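Local coordinates for cellulose binding protein (Clavibacter michiganensis subsp. michiganensis, PDB 4JCW), which probably hydrolyses internal beta-1,4-glucosidic linkages of cellulose as a whole enzyme, this piece being its expansin-like part, here bound to a glucan chain, at residues A[110-115]-A[182-187]. Sequence-based numbering, arbitrary orientation.
With BGC (beta-D-glucopyranose), chain C; BGC (beta-D-glucopyranose), chain B.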
loop_
_atom_site.group_PDB
_atom_site.type_symbol
_atom_site.label_atom_id
_atom_site.label_comp_id
_atom_site.label_asym_id
_atom_site.label_seq_id
_atom_site.Cartn_x
_atom_site.Cartn_y
_atom_site.Cartn_z
ATOM N N VAL A 110 18.163 13.674 -6.164
ATOM C CA VAL A 110 16.875 13.401 -5.538
ATOM C C VAL A 110 15.821 13.154 -6.610
ATOM O O VAL A 110 15.777 13.855 -7.620
ATOM C CB VAL A 110 16.422 14.585 -4.646
ATOM C CG1 VAL A 110 15.017 14.356 -4.101
ATOM C CG2 VAL A 110 17.398 14.804 -3.505
ATOM N N ALA A 111 14.995 12.134 -6.412
ATOM C CA ALA A 111 13.871 11.902 -7.309
ATOM C C ALA A 111 12.575 11.832 -6.516
ATOM O O ALA A 111 12.585 11.635 -5.290
ATOM C CB ALA A 111 14.080 10.637 -8.132
ATOM N N ILE A 112 11.454 12.023 -7.208
ATOM C CA ILE A 112 10.153 11.962 -6.553
ATOM C C ILE A 112 9.219 11.036 -7.319
ATOM O O ILE A 112 9.153 11.083 -8.549
ATOM C CB ILE A 112 9.515 13.363 -6.446
ATOM C CG1 ILE A 112 10.383 14.292 -5.597
ATOM C CG2 ILE A 112 8.122 13.278 -5.851
ATOM C CD1 ILE A 112 10.402 13.957 -4.130
ATOM N N ARG A 113 8.521 10.163 -6.598
ATOM C CA ARG A 113 7.504 9.331 -7.220
ATOM C C ARG A 113 6.146 9.567 -6.572
ATOM O O ARG A 113 6.013 9.473 -5.363
ATOM C CB ARG A 113 7.867 7.851 -7.132
ATOM C CG ARG A 113 6.814 6.964 -7.760
ATOM C CD ARG A 113 7.310 5.557 -7.902
ATOM N NE ARG A 113 7.528 4.913 -6.615
ATOM C CZ ARG A 113 7.445 3.597 -6.453
ATOM N NH1 ARG A 113 7.154 2.850 -7.504
ATOM N NH2 ARG A 113 7.650 3.037 -5.265
ATOM N N VAL A 114 5.148 9.877 -7.390
ATOM C CA VAL A 114 3.780 10.034 -6.905
ATOM C C VAL A 114 3.140 8.647 -6.836
ATOM O O VAL A 114 3.302 7.847 -7.758
ATOM C CB VAL A 114 2.992 10.965 -7.838
ATOM C CG1 VAL A 114 1.536 11.031 -7.429
ATOM C CG2 VAL A 114 3.620 12.366 -7.832
ATOM N N LYS A 115 2.438 8.360 -5.737
ATOM C CA LYS A 115 1.827 7.043 -5.523
ATOM C C LYS A 115 0.743 6.730 -6.549
ATOM O O LYS A 115 -0.010 7.624 -6.959
ATOM C CB LYS A 115 1.216 6.940 -4.123
ATOM C CG LYS A 115 0.966 5.490 -3.691
ATOM C CD LYS A 115 0.463 5.395 -2.269
ATOM C CE LYS A 115 0.332 3.932 -1.827
ATOM N NZ LYS A 115 -0.679 3.178 -2.633
ATOM N N PRO A 182 10.401 22.278 -7.722
ATOM C CA PRO A 182 9.225 22.853 -8.391
ATOM C C PRO A 182 8.758 22.060 -9.610
ATOM O O PRO A 182 9.481 21.194 -10.103
ATOM C CB PRO A 182 9.704 24.246 -8.804
ATOM C CG PRO A 182 11.211 24.188 -8.785
ATOM C CD PRO A 182 11.660 22.890 -8.188
ATOM N N GLY A 183 7.539 22.341 -10.064
ATOM C CA GLY A 183 7.027 21.788 -11.306
ATOM C C GLY A 183 6.706 20.305 -11.291
ATOM O O GLY A 183 6.583 19.679 -12.345
ATOM N N LEU A 184 6.581 19.726 -10.102
ATOM C CA LEU A 184 6.302 18.296 -10.007
ATOM C C LEU A 184 4.893 17.993 -10.501
ATOM O O LEU A 184 3.933 18.656 -10.113
ATOM C CB LEU A 184 6.478 17.787 -8.574
ATOM C CG LEU A 184 7.876 17.314 -8.161
ATOM C CD1 LEU A 184 8.975 18.077 -8.864
ATOM C CD2 LEU A 184 8.047 17.379 -6.650
ATOM N N ARG A 185 4.778 16.980 -11.355
ATOM C CA ARG A 185 3.503 16.651 -11.982
ATOM C C ARG A 185 2.691 15.610 -11.203
ATOM O O ARG A 185 3.241 14.705 -10.573
ATOM C CB ARG A 185 3.731 16.155 -13.411
ATOM C CG ARG A 185 4.114 17.243 -14.398
ATOM C CD ARG A 185 4.509 16.645 -15.743
ATOM N NE ARG A 185 5.712 15.825 -15.633
ATOM C CZ ARG A 185 5.752 14.503 -15.782
ATOM N NH1 ARG A 185 4.648 13.823 -16.054
ATOM N NH2 ARG A 185 6.907 13.861 -15.664
ATOM N N MET A 186 1.371 15.740 -11.254
ATOM C CA MET A 186 0.512 14.706 -10.703
ATOM C C MET A 186 0.551 13.541 -11.678
ATOM O O MET A 186 -0.347 13.373 -12.500
ATOM C CB MET A 186 -0.918 15.218 -10.520
ATOM C CG MET A 186 -1.864 14.216 -9.875
ATOM S SD MET A 186 -1.338 13.618 -8.258
ATOM C CE MET A 186 -1.111 15.149 -7.364
ATOM N N ALA A 187 1.622 12.756 -11.593
ATOM C CA ALA A 187 1.862 11.665 -12.531
ATOM C C ALA A 187 2.117 10.381 -11.748
ATOM O O ALA A 187 3.270 10.018 -11.498
ATOM C CB ALA A 187 3.051 11.997 -13.419
HETATM C C2 BGC C . -3.016 4.004 1.683
HETATM C C3 BGC C . -4.414 4.389 1.272
HETATM C C4 BGC C . -4.479 4.458 -0.258
HETATM C C5 BGC C . -4.126 3.099 -0.826
HETATM C C6 BGC C . -4.068 3.222 -2.360
HETATM C C1 BGC C . -2.732 2.679 1.067
HETATM O O2 BGC C . -2.945 3.851 3.113
HETATM O O3 BGC C . -4.606 5.658 1.889
HETATM O O4 BGC C . -5.772 4.816 -0.821
HETATM O O5 BGC C . -2.809 2.743 -0.377
HETATM O O6 BGC C . -3.101 4.195 -2.800
HETATM C C2 BGC B . 0.479 -0.581 0.061
HETATM C C3 BGC B . -0.053 0.844 0.062
HETATM C C4 BGC B . -0.864 1.046 1.319
HETATM C C5 BGC B . -0.064 0.800 2.539
HETATM C C6 BGC B . -1.090 0.892 3.679
HETATM C C1 BGC B . 1.344 -0.716 1.333
HETATM O O2 BGC B . 1.276 -0.876 -1.123
HETATM O O3 BGC B . -0.867 1.024 -1.106
HETATM O O4 BGC B . -1.430 2.339 1.478
HETATM O O5 BGC B . 0.484 -0.516 2.495
HETATM O O6 BGC B . -0.502 0.652 4.940
HETATM O O HOH W 1 5.422 10.682 -10.078
#
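Ile112 meets Leu184 across the interior of the C-terminal domain, the two side chains crossing at about a right angle. CG1 of Ile112 lies 4.0 Å from CD2 of Leu184, and its CG2 also borders that methyl. With CG1 set beside the backbone N and CG2 beside the carbonyl carbon, the Ile112 fork opens on the one leucine branch. Gly183 and Leu184 form a G1 bulge opposite Leu167. Val127 and Val169, from strands 124-128 and 167-173, extend this apolar layer.

Val114, the next residue to face the same way, takes the larger share of the contact. Its two methyls divide the turn between them: CG1, anti to the backbone N (chi1 174°), approaches SD of Met186 at 4.0 Å, while CG2 rests 3.6 Å from the carbonyl O of Arg185. Met186 starts away from the strand, but bends at chi2 and chi3 return its sulfur to the valine. Residues 185-187 form an inverse gamma turn centred on Met186, with a weak bond from Ala187 N to Arg185 O. One water joins the backbones, accepting from Val114 N at 2.8 Å and donating to Ala187 O at 2.7 Å.

On the strand's other side, Lys115 extends to the sugar. Its NZ donates to O6 (2.6 Å) and O5 of the chain C glucose and to O3 (2.6 Å) of the chain B glucose, so that one ammonium group spans two consecutive, glycosidically linked units. Consistent with a role in binding polysaccharide, Lys115 reaches the glucan from the end of strand 111-114. Apolar packing between two sheets, closed at its end by the 185-187 turn, fits the beta-sandwich fold of the expansin C-terminal domain.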